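Side-chain contacts in oxysterol-binding protein homolog 1 (Saccharomyces cerevisiae, PDB 5H28), which carries sterols and other lipids between membranes through the cytosol and is targeted to the nucleus-vacuole junction by its ankyrin-repeat domain, the part crystallised: residues L4-L7 and K8-A12; L41-M44 and L45-V49; E150-T153 and A154-N157; T185-V189 and L190-V194. All coordinates share one frame; numbering follows the deposited sequence.

Interaction 1. Residues L4-L7 and K8-A12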
loop_
_atom_site.group_PDB
_atom_site.type_symbol
_atom_site.label_atom_id
_atom_site.label_comp_id
_atom_site.label_asym_id
_atom_site.label_seq_id
_atom_site.Cartn_x
_atom_site.Cartn_y
_atom_site.Cartn_z
ATOM N N LEU A 4 -12.400 -30.097 10.294
ATOM C CA LEU A 4 -13.823 -30.230 10.021
ATOM C C LEU A 4 -14.365 -28.931 9.436
ATOM O O LEU A 4 -15.125 -28.949 8.469
ATOM C CB LEU A 4 -14.581 -30.598 11.301
ATOM C CG LEU A 4 -16.095 -30.798 11.166
ATOM C CD1 LEU A 4 -16.587 -31.746 12.251
ATOM C CD2 LEU A 4 -16.804 -29.454 11.253
ATOM N N LEU A 5 -13.966 -27.804 10.014
ATOM C CA LEU A 5 -14.427 -26.509 9.525
ATOM C C LEU A 5 -13.934 -26.224 8.109
ATOM O O LEU A 5 -14.658 -25.645 7.300
ATOM C CB LEU A 5 -13.969 -25.393 10.468
ATOM C CG LEU A 5 -14.639 -25.356 11.842
ATOM C CD1 LEU A 5 -13.935 -24.341 12.722
ATOM C CD2 LEU A 5 -16.114 -25.009 11.694
ATOM N N LYS A 6 -12.705 -26.634 7.814
ATOM C CA LYS A 6 -12.123 -26.425 6.493
ATOM C C LYS A 6 -12.864 -27.230 5.429
ATOM O O LYS A 6 -13.180 -26.714 4.357
ATOM C CB LYS A 6 -10.644 -26.819 6.503
ATOM C CG LYS A 6 -9.958 -26.705 5.154
ATOM C CD LYS A 6 -8.483 -27.060 5.264
ATOM C CE LYS A 6 -7.808 -27.083 3.907
ATOM N NZ LYS A 6 -8.349 -28.161 3.033
ATOM N N LEU A 7 -13.140 -28.495 5.729
ATOM C CA LEU A 7 -13.849 -29.365 4.796
ATOM C C LEU A 7 -15.260 -28.832 4.556
ATOM O O LEU A 7 -15.759 -28.848 3.430
ATOM C CB LEU A 7 -13.916 -30.789 5.358
ATOM C CG LEU A 7 -14.511 -31.869 4.451
ATOM C CD1 LEU A 7 -13.607 -32.073 3.243
ATOM C CD2 LEU A 7 -14.657 -33.172 5.230
ATOM N N LYS A 8 -15.890 -28.365 5.629
ATOM C CA LYS A 8 -17.241 -27.814 5.577
ATOM C C LYS A 8 -17.282 -26.574 4.690
ATOM O O LYS A 8 -18.166 -26.422 3.845
ATOM C CB LYS A 8 -17.699 -27.441 6.992
ATOM C CG LYS A 8 -19.075 -26.804 7.072
ATOM C CD LYS A 8 -19.316 -26.168 8.440
ATOM C CE LYS A 8 -19.240 -27.182 9.566
ATOM N NZ LYS A 8 -20.332 -28.189 9.477
ATOM N N LEU A 9 -16.318 -25.683 4.890
ATOM C CA LEU A 9 -16.259 -24.454 4.116
ATOM C C LEU A 9 -15.984 -24.726 2.644
ATOM O O LEU A 9 -16.633 -24.149 1.766
ATOM C CB LEU A 9 -15.189 -23.524 4.692
ATOM C CG LEU A 9 -14.974 -22.201 3.953
ATOM C CD1 LEU A 9 -16.289 -21.447 3.873
ATOM C CD2 LEU A 9 -13.920 -21.368 4.676
ATOM N N LEU A 10 -15.023 -25.604 2.367
ATOM C CA LEU A 10 -14.693 -25.935 0.988
ATOM C C LEU A 10 -15.889 -26.552 0.268
ATOM O O LEU A 10 -16.108 -26.290 -0.914
ATOM C CB LEU A 10 -13.499 -26.895 0.944
ATOM C CG LEU A 10 -12.137 -26.237 1.164
ATOM C CD1 LEU A 10 -11.083 -27.302 1.439
ATOM C CD2 LEU A 10 -11.766 -25.413 -0.059
ATOM N N ASP A 11 -16.674 -27.353 0.984
ATOM C CA ASP A 11 -17.838 -28.001 0.387
ATOM C C ASP A 11 -18.855 -26.957 -0.055
ATOM O O ASP A 11 -19.403 -27.034 -1.157
ATOM C CB ASP A 11 -18.471 -28.968 1.394
ATOM C CG ASP A 11 -19.497 -29.890 0.756
ATOM O OD1 ASP A 11 -19.165 -30.566 -0.240
ATOM O OD2 ASP A 11 -20.638 -29.946 1.256
ATOM N N ALA A 12 -19.100 -25.975 0.805
ATOM C CA ALA A 12 -20.047 -24.912 0.492
ATOM C C ALA A 12 -19.527 -24.041 -0.655
ATOM O O ALA A 12 -20.287 -23.642 -1.541
ATOM C CB ALA A 12 -20.301 -24.057 1.731
#
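K8 folds back along the preceding turn to meet L4, the first in a series of contacts between residues four apart on helix 2-15. The case illustrates how one stretch of helix divides its side chains between an open and a buried side. The lysine backbone N donates to L4 O at 3.0 Å. Its chain leaves with CG anti to the backbone N (chi1 178°) and then bends twice, at chi3 and chi4, which lays CE against the CD2 methyl of L4 at 3.7 Å. The charged end passes on to a hydrogen bond between K8 NZ and OE1 of Q28, so the hydrocarbon part serves the leucine and the ammonium a neighbouring helix.

L9 is tied to the turn by its backbone, L9 N donating to L5 O at 2.9 Å, while its side chain turns into the interior. L10 N bonds K6 O in the straightest of the four backbone bonds, with an N-H...O angle of 166°. L10 and K6 run side by side in the same direction, and CD1 of L10 touches NZ of K6 at 3.3 Å, a purely van der Waals meeting made possible by the late bend of the lysine at chi4. At D11 the backbone N donates to L7 O at 3.0 Å, and D11 CB rests on that same L7 O at 3.4 Å.

L5 and L9 pack on V40 of helix 35-42, and L9 also reaches L21 of helix 18-28. Towards helix 44-51, L9 meets M44, while K6 and L10 lie against Y47.

Interaction 2. Residues L41-M44 and L45-V49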
loop_
_atom_site.group_PDB
_atom_site.type_symbol
_atom_site.label_atom_id
_atom_site.label_comp_id
_atom_site.label_asym_id
_atom_site.label_seq_id
_atom_site.Cartn_x
_atom_site.Cartn_y
_atom_site.Cartn_z
ATOM N N LEU A 41 -11.929 -18.865 8.893
ATOM C CA LEU A 41 -12.569 -17.724 8.244
ATOM C C LEU A 41 -11.519 -16.803 7.628
ATOM O O LEU A 41 -11.740 -16.243 6.556
ATOM C CB LEU A 41 -13.435 -16.943 9.240
ATOM C CG LEU A 41 -14.757 -17.596 9.646
ATOM C CD1 LEU A 41 -15.424 -16.757 10.726
ATOM C CD2 LEU A 41 -15.669 -17.729 8.433
ATOM N N HIS A 42 -10.379 -16.646 8.300
ATOM C CA HIS A 42 -9.302 -15.803 7.781
ATOM C C HIS A 42 -8.750 -16.337 6.458
ATOM O O HIS A 42 -8.172 -15.587 5.674
ATOM C CB HIS A 42 -8.149 -15.700 8.788
ATOM C CG HIS A 42 -8.318 -14.607 9.797
ATOM N ND1 HIS A 42 -9.186 -14.703 10.862
ATOM C CD2 HIS A 42 -7.742 -13.386 9.889
ATOM C CE1 HIS A 42 -9.140 -13.586 11.567
ATOM N NE2 HIS A 42 -8.271 -12.769 10.997
ATOM N N LEU A 43 -8.923 -17.631 6.210
ATOM C CA LEU A 43 -8.430 -18.228 4.971
ATOM C C LEU A 43 -9.542 -18.473 3.960
ATOM O O LEU A 43 -9.311 -19.054 2.904
ATOM C CB LEU A 43 -7.712 -19.549 5.268
ATOM C CG LEU A 43 -6.397 -19.428 6.043
ATOM C CD1 LEU A 43 -5.929 -20.808 6.472
ATOM C CD2 LEU A 43 -5.346 -18.749 5.180
ATOM N N MET A 44 -10.751 -18.011 4.271
ATOM C CA MET A 44 -11.873 -18.223 3.370
ATOM C C MET A 44 -11.667 -17.670 1.965
ATOM O O MET A 44 -12.014 -18.330 0.985
ATOM C CB MET A 44 -13.156 -17.652 3.974
ATOM C CG MET A 44 -14.373 -17.781 3.057
ATOM S SD MET A 44 -15.933 -17.514 3.919
ATOM C CE MET A 44 -15.677 -15.869 4.573
ATOM N N LEU A 45 -11.103 -16.472 1.853
ATOM C CA LEU A 45 -10.880 -15.899 0.533
ATOM C C LEU A 45 -9.867 -16.734 -0.253
ATOM O O LEU A 45 -9.997 -16.882 -1.469
ATOM C CB LEU A 45 -10.420 -14.442 0.640
ATOM C CG LEU A 45 -10.328 -13.687 -0.690
ATOM C CD1 LEU A 45 -11.651 -13.784 -1.440
ATOM C CD2 LEU A 45 -9.970 -12.231 -0.421
ATOM N N HIS A 46 -8.865 -17.283 0.436
ATOM C CA HIS A 46 -7.880 -18.134 -0.228
ATOM C C HIS A 46 -8.601 -19.343 -0.809
ATOM O O HIS A 46 -8.419 -19.696 -1.975
ATOM C CB HIS A 46 -6.830 -18.656 0.762
ATOM C CG HIS A 46 -5.762 -17.669 1.109
ATOM N ND1 HIS A 46 -5.984 -16.576 1.920
ATOM C CD2 HIS A 46 -4.450 -17.629 0.777
ATOM C CE1 HIS A 46 -4.854 -15.910 2.074
ATOM N NE2 HIS A 46 -3.907 -16.527 1.390
ATOM N N TYR A 47 -9.414 -19.987 0.019
ATOM C CA TYR A 47 -10.133 -21.170 -0.426
ATOM C C TYR A 47 -11.139 -20.861 -1.524
ATOM O O TYR A 47 -11.342 -21.671 -2.424
ATOM C CB TYR A 47 -10.826 -21.849 0.762
ATOM C CG TYR A 47 -9.853 -22.385 1.790
ATOM C CD1 TYR A 47 -8.750 -23.142 1.401
ATOM C CD2 TYR A 47 -10.030 -22.132 3.148
ATOM C CE1 TYR A 47 -7.843 -23.632 2.337
ATOM C CE2 TYR A 47 -9.125 -22.619 4.096
ATOM C CZ TYR A 47 -8.037 -23.366 3.680
ATOM O OH TYR A 47 -7.135 -23.848 4.603
ATOM N N ALA A 48 -11.762 -19.691 -1.460
ATOM C CA ALA A 48 -12.734 -19.317 -2.478
ATOM C C ALA A 48 -12.036 -19.121 -3.814
ATOM O O ALA A 48 -12.555 -19.519 -4.853
ATOM C CB ALA A 48 -13.458 -18.049 -2.073
ATOM N N VAL A 49 -10.859 -18.500 -3.791
ATOM C CA VAL A 49 -10.106 -18.285 -5.020
ATOM C C VAL A 49 -9.753 -19.630 -5.655
ATOM O O VAL A 49 -9.669 -19.749 -6.878
ATOM C CB VAL A 49 -8.808 -17.485 -4.746
ATOM C CG1 VAL A 49 -7.880 -17.539 -5.955
ATOM C CG2 VAL A 49 -9.157 -16.047 -4.420
HETATM O O HOH W 1 -11.149 -14.789 4.205
HETATM O O HOH W 2 -8.236 -15.482 2.999
#
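L43 meets both H46 and Y47 at the start of helix 44-51, where it holds the N-cap position. With helix 54-64 this helix forms the helix pair of what is predicted to be the first ankyrin repeat.

L43 CB lies 3.6 Å from CE2 of Y47, and its CD1 methyl reaches the phenol oxygen OH of Y47 at 3.8 Å. With CG anti to its own carbonyl carbon (chi1 -68°), L43 also sends its other methyl, CD2, over one face of the H46 imidazole. This CH-pi contact places CD2 4.2 Å from the centroid of the H46 ring, 19° off its normal. Exchanging Y47 for an alanine would probably open a gap beside CB and CD1 of L43.

Two direct backbone bonds begin the helix: Y47 N donates to L43 O at 3.0 Å and A48 N to M44 O at 2.8 Å. Water helps M44 N, which donates to L41 O, to bridge the break between the helices. Water 1 accepts from L45 N and lies 2.8 Å from L41 O; water 2 accepts from H46 N while donating to H42 O. H46 NE2 bonds N87 O, and water 2 lies in the ring plane at the edge, 2.7 Å from ND1 of H46.

Interaction 3. Residues E150-T153 and A154-N157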
loop_
_atom_site.group_PDB
_atom_site.type_symbol
_atom_site.label_atom_id
_atom_site.label_comp_id
_atom_site.label_asym_id
_atom_site.label_seq_id
_atom_site.Cartn_x
_atom_site.Cartn_y
_atom_site.Cartn_z
ATOM N N GLU A 150 -1.772 11.572 -7.654
ATOM C CA GLU A 150 -2.475 11.807 -6.393
ATOM C C GLU A 150 -1.557 12.489 -5.382
ATOM O O GLU A 150 -1.962 13.420 -4.683
ATOM C CB GLU A 150 -2.990 10.491 -5.804
ATOM C CG GLU A 150 -3.894 10.703 -4.599
ATOM C CD GLU A 150 -4.490 9.420 -4.036
ATOM O OE1 GLU A 150 -5.356 9.519 -3.137
ATOM O OE2 GLU A 150 -4.099 8.322 -4.479
ATOM N N PHE A 151 -0.317 12.021 -5.311
ATOM C CA PHE A 151 0.656 12.591 -4.391
ATOM C C PHE A 151 0.932 14.053 -4.753
ATOM O O PHE A 151 0.957 14.919 -3.870
ATOM C CB PHE A 151 1.943 11.753 -4.423
ATOM C CG PHE A 151 2.950 12.126 -3.372
ATOM C CD1 PHE A 151 2.596 12.193 -2.025
ATOM C CD2 PHE A 151 4.274 12.369 -3.724
ATOM C CE1 PHE A 151 3.551 12.496 -1.044
ATOM C CE2 PHE A 151 5.237 12.673 -2.752
ATOM C CZ PHE A 151 4.877 12.737 -1.412
ATOM N N ARG A 152 1.114 14.334 -6.047
ATOM C CA ARG A 152 1.365 15.708 -6.500
ATOM C C ARG A 152 0.194 16.618 -6.153
ATOM O O ARG A 152 0.386 17.756 -5.727
ATOM C CB ARG A 152 1.585 15.767 -8.017
ATOM C CG ARG A 152 2.865 15.099 -8.524
ATOM C CD ARG A 152 3.218 15.591 -9.931
ATOM N NE ARG A 152 2.166 15.331 -10.918
ATOM C CZ ARG A 152 1.971 14.168 -11.539
ATOM N NH1 ARG A 152 0.986 14.048 -12.419
ATOM N NH2 ARG A 152 2.754 13.126 -11.291
ATOM N N THR A 153 -1.022 16.120 -6.348
ATOM C CA THR A 153 -2.205 16.913 -6.046
ATOM C C THR A 153 -2.227 17.254 -4.564
ATOM O O THR A 153 -2.426 18.412 -4.182
ATOM C CB THR A 153 -3.488 16.148 -6.402
ATOM O OG1 THR A 153 -3.516 15.906 -7.813
ATOM C CG2 THR A 153 -4.722 16.955 -6.009
ATOM N N ALA A 154 -1.996 16.242 -3.733
ATOM C CA ALA A 154 -2.010 16.425 -2.291
ATOM C C ALA A 154 -0.919 17.365 -1.787
ATOM O O ALA A 154 -1.198 18.235 -0.956
ATOM C CB ALA A 154 -1.909 15.077 -1.593
ATOM N N PHE A 155 0.316 17.226 -2.265
ATOM C CA PHE A 155 1.320 18.141 -1.750
ATOM C C PHE A 155 1.251 19.528 -2.373
ATOM O O PHE A 155 1.557 20.511 -1.705
ATOM C CB PHE A 155 2.758 17.545 -1.777
ATOM C CG PHE A 155 3.360 17.308 -3.149
ATOM C CD1 PHE A 155 3.660 18.365 -4.009
ATOM C CD2 PHE A 155 3.753 16.020 -3.523
ATOM C CE1 PHE A 155 4.346 18.138 -5.207
ATOM C CE2 PHE A 155 4.435 15.788 -4.713
ATOM C CZ PHE A 155 4.736 16.843 -5.557
ATOM N N ASN A 156 0.804 19.632 -3.622
ATOM C CA ASN A 156 0.715 20.949 -4.239
ATOM C C ASN A 156 -0.425 21.790 -3.689
ATOM O O ASN A 156 -0.346 23.018 -3.696
ATOM C CB ASN A 156 0.605 20.836 -5.757
ATOM C CG ASN A 156 1.933 20.525 -6.398
ATOM O OD1 ASN A 156 2.968 21.041 -5.976
ATOM N ND2 ASN A 156 1.917 19.684 -7.423
ATOM N N ASN A 157 -1.482 21.143 -3.214
ATOM C CA ASN A 157 -2.591 21.885 -2.630
ATOM C C ASN A 157 -2.383 21.950 -1.119
ATOM O O ASN A 157 -3.209 22.495 -0.390
ATOM C CB ASN A 157 -3.935 21.230 -2.964
ATOM C CG ASN A 157 -4.354 21.466 -4.404
ATOM O OD1 ASN A 157 -3.945 22.448 -5.028
ATOM N ND2 ASN A 157 -5.190 20.580 -4.930
#
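F151 and F155 are joined twice, through the backbone and through their rings. F155 N donates to F151 O at 2.9 Å, nearly along the C=O axis. The neighbouring carbonyls are used in the same i to i+4 pattern: E150 O accepts from A154 N, R152 O from N156 N, and T153 O from N157 N, all at 2.9 to 3.0 Å. The side-chain amide of N156 also crowds R152 O, but its ND2, although 3.0 Å from that oxygen, approaches at too poor an angle to bond. Polar ends find their partners further away: T153 OG1 bonds Q149 O one turn back, E150 OE1 is hydrogen-bonded to H162 NE2, and R152 NH2 forms a salt bridge with OD1 of D182.

This is the C-terminal end of the long helix 130-156 in the ankyrin domain, and an edge-to-face aromatic pair sits on the side turned to helix 189-196. The edge of F155 points at the face of F151, with ring centroids 5.0 Å apart and planes at 84°. F155 can do so because its CG lies between the backbone N and the carbonyl carbon (chi1 67°), turning the ring back along the helix. One face of that ring is therefore laid on R152 CA, a CH-pi contact with CA 3.7 Å from the F155 ring centroid. R152 CG touches CZ of F155 at 3.9 Å. Beyond the pair, F151 meets L176 and L163 of helix 160-167.

Interaction 4. Residues T185-V189 and L190-V194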
loop_
_atom_site.group_PDB
_atom_site.type_symbol
_atom_site.label_atom_id
_atom_site.label_comp_id
_atom_site.label_asym_id
_atom_site.label_seq_id
_atom_site.Cartn_x
_atom_site.Cartn_y
_atom_site.Cartn_z
ATOM N N THR A 185 7.075 15.268 -13.832
ATOM C CA THR A 185 7.914 16.455 -13.699
ATOM C C THR A 185 9.394 16.117 -13.597
ATOM O O THR A 185 10.252 16.936 -13.931
ATOM C CB THR A 185 7.547 17.255 -12.439
ATOM O OG1 THR A 185 7.924 16.502 -11.275
ATOM C CG2 THR A 185 6.057 17.528 -12.397
ATOM N N GLY A 186 9.687 14.912 -13.123
ATOM C CA GLY A 186 11.068 14.502 -12.959
ATOM C C GLY A 186 11.666 15.057 -11.676
ATOM O O GLY A 186 12.817 14.782 -11.352
ATOM N N ASP A 187 10.875 15.828 -10.933
ATOM C CA ASP A 187 11.342 16.433 -9.690
ATOM C C ASP A 187 11.126 15.559 -8.461
ATOM O O ASP A 187 10.308 14.642 -8.466
ATOM C CB ASP A 187 10.656 17.786 -9.453
ATOM C CG ASP A 187 10.913 18.784 -10.567
ATOM O OD1 ASP A 187 12.037 18.809 -11.113
ATOM O OD2 ASP A 187 9.989 19.561 -10.883
ATOM N N THR A 188 11.877 15.866 -7.406
ATOM C CA THR A 188 11.802 15.153 -6.137
ATOM C C THR A 188 11.136 16.113 -5.149
ATOM O O THR A 188 11.509 17.287 -5.049
ATOM C CB THR A 188 13.208 14.733 -5.691
ATOM O OG1 THR A 188 13.785 13.909 -6.713
ATOM C CG2 THR A 188 13.151 13.941 -4.394
ATOM N N VAL A 189 10.157 15.603 -4.413
ATOM C CA VAL A 189 9.361 16.437 -3.527
ATOM C C VAL A 189 10.062 17.279 -2.461
ATOM O O VAL A 189 9.756 18.464 -2.326
ATOM C CB VAL A 189 8.211 15.600 -2.901
ATOM C CG1 VAL A 189 8.755 14.599 -1.906
ATOM C CG2 VAL A 189 7.180 16.524 -2.269
ATOM N N LEU A 190 10.992 16.707 -1.706
ATOM C CA LEU A 190 11.671 17.503 -0.687
ATOM C C LEU A 190 12.359 18.704 -1.331
ATOM O O LEU A 190 12.209 19.836 -0.867
ATOM C CB LEU A 190 12.697 16.657 0.085
ATOM C CG LEU A 190 13.497 17.400 1.164
ATOM C CD1 LEU A 190 12.548 18.159 2.094
ATOM C CD2 LEU A 190 14.357 16.403 1.945
ATOM N N HIS A 191 13.102 18.455 -2.406
ATOM C CA HIS A 191 13.806 19.522 -3.109
ATOM C C HIS A 191 12.858 20.640 -3.528
ATOM O O HIS A 191 13.169 21.823 -3.367
ATOM C CB HIS A 191 14.514 18.959 -4.342
ATOM C CG HIS A 191 15.435 17.821 -4.036
ATOM N ND1 HIS A 191 14.993 16.639 -3.483
ATOM C CD2 HIS A 191 16.773 17.685 -4.200
ATOM C CE1 HIS A 191 16.019 15.822 -3.319
ATOM N NE2 HIS A 191 17.111 16.433 -3.746
ATOM N N GLU A 192 11.697 20.266 -4.054
ATOM C CA GLU A 192 10.732 21.259 -4.492
ATOM C C GLU A 192 10.242 22.133 -3.350
ATOM O O GLU A 192 10.057 23.330 -3.530
ATOM C CB GLU A 192 9.551 20.587 -5.191
ATOM C CG GLU A 192 9.949 19.906 -6.490
ATOM C CD GLU A 192 10.775 20.814 -7.382
ATOM O OE1 GLU A 192 10.279 21.899 -7.751
ATOM O OE2 GLU A 192 11.922 20.449 -7.717
ATOM N N PHE A 193 10.049 21.560 -2.166
ATOM C CA PHE A 193 9.585 22.377 -1.056
ATOM C C PHE A 193 10.694 23.181 -0.400
ATOM O O PHE A 193 10.431 24.168 0.282
ATOM C CB PHE A 193 8.805 21.522 -0.058
ATOM C CG PHE A 193 7.396 21.270 -0.498
ATOM C CD1 PHE A 193 6.420 22.253 -0.339
ATOM C CD2 PHE A 193 7.056 20.091 -1.151
ATOM C CE1 PHE A 193 5.134 22.069 -0.829
ATOM C CE2 PHE A 193 5.769 19.895 -1.648
ATOM C CZ PHE A 193 4.804 20.888 -1.487
ATOM N N VAL A 194 11.939 22.774 -0.618
ATOM C CA VAL A 194 13.059 23.544 -0.095
ATOM C C VAL A 194 13.085 24.824 -0.942
ATOM O O VAL A 194 13.230 25.934 -0.417
ATOM C CB VAL A 194 14.391 22.775 -0.248
ATOM C CG1 VAL A 194 15.566 23.713 -0.020
ATOM C CG2 VAL A 194 14.449 21.642 0.765
HETATM O O HOH W 3 11.012 22.305 -10.471
HETATM O O HOH W 4 13.635 18.178 -7.709
#
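The carboxylates of D187 and E192 lie stacked, their planes 15° apart, with OD1 of D187 3.8 Å from OE2 of E192; a bend at chi2 (-49°) turns E192 back over D187. The like charges are probably offset by their mates: R217 NE bridges to D187 OD1, K195 NZ to E192 OE2. Water 3 donates to D187 OD2 and E192 OE1. At the edge of the F193 ring, in its plane, V189 CG2 lies 3.7 Å from CE2 of F193. T188 CG2 approaches the H191 imidazole obliquely, 3.4 Å from ND1; that nitrogen is buried with no partner in the model, whereas NE2 bonds K214 O.

T188 to H191 form a variant of the TPLH signature of ankyrin repeats. The helix begins with E192 N donating to T188 O and F193 N to V189 O, both at 3.1 Å. Water 4 accepts from T188 N and lies 2.8 Å from E192 OE2. Replacing E192 by an alanine would probably leave K195 without its salt-bridge mate and water 3 without one acceptor.

V189 and F193 pack on L205 of helix 199-207, V189 also on F151 and F155 of helix 130-156, while V194 faces helix 241-256.

Overall arrangement
From the N terminus, the four contacts follow one another in series: each links residues about a turn apart, within a helix (1), across the break between two helices (2), at a helix end (3) or at a helix start (4), so none closes a long loop and none nests in or crosses another. They fall into two pairs. Interactions 1 and 2, with centres about 11 Å apart, meet where helix 2-15 packs on helix 44-51. Interactions 3 and 4, with centres about 12 Å apart, meet where the end of helix 130-156 packs on helix 189-196, with F155 O 3.3 Å from CZ of F193. The pairs lie on opposite sides of the chain's centre.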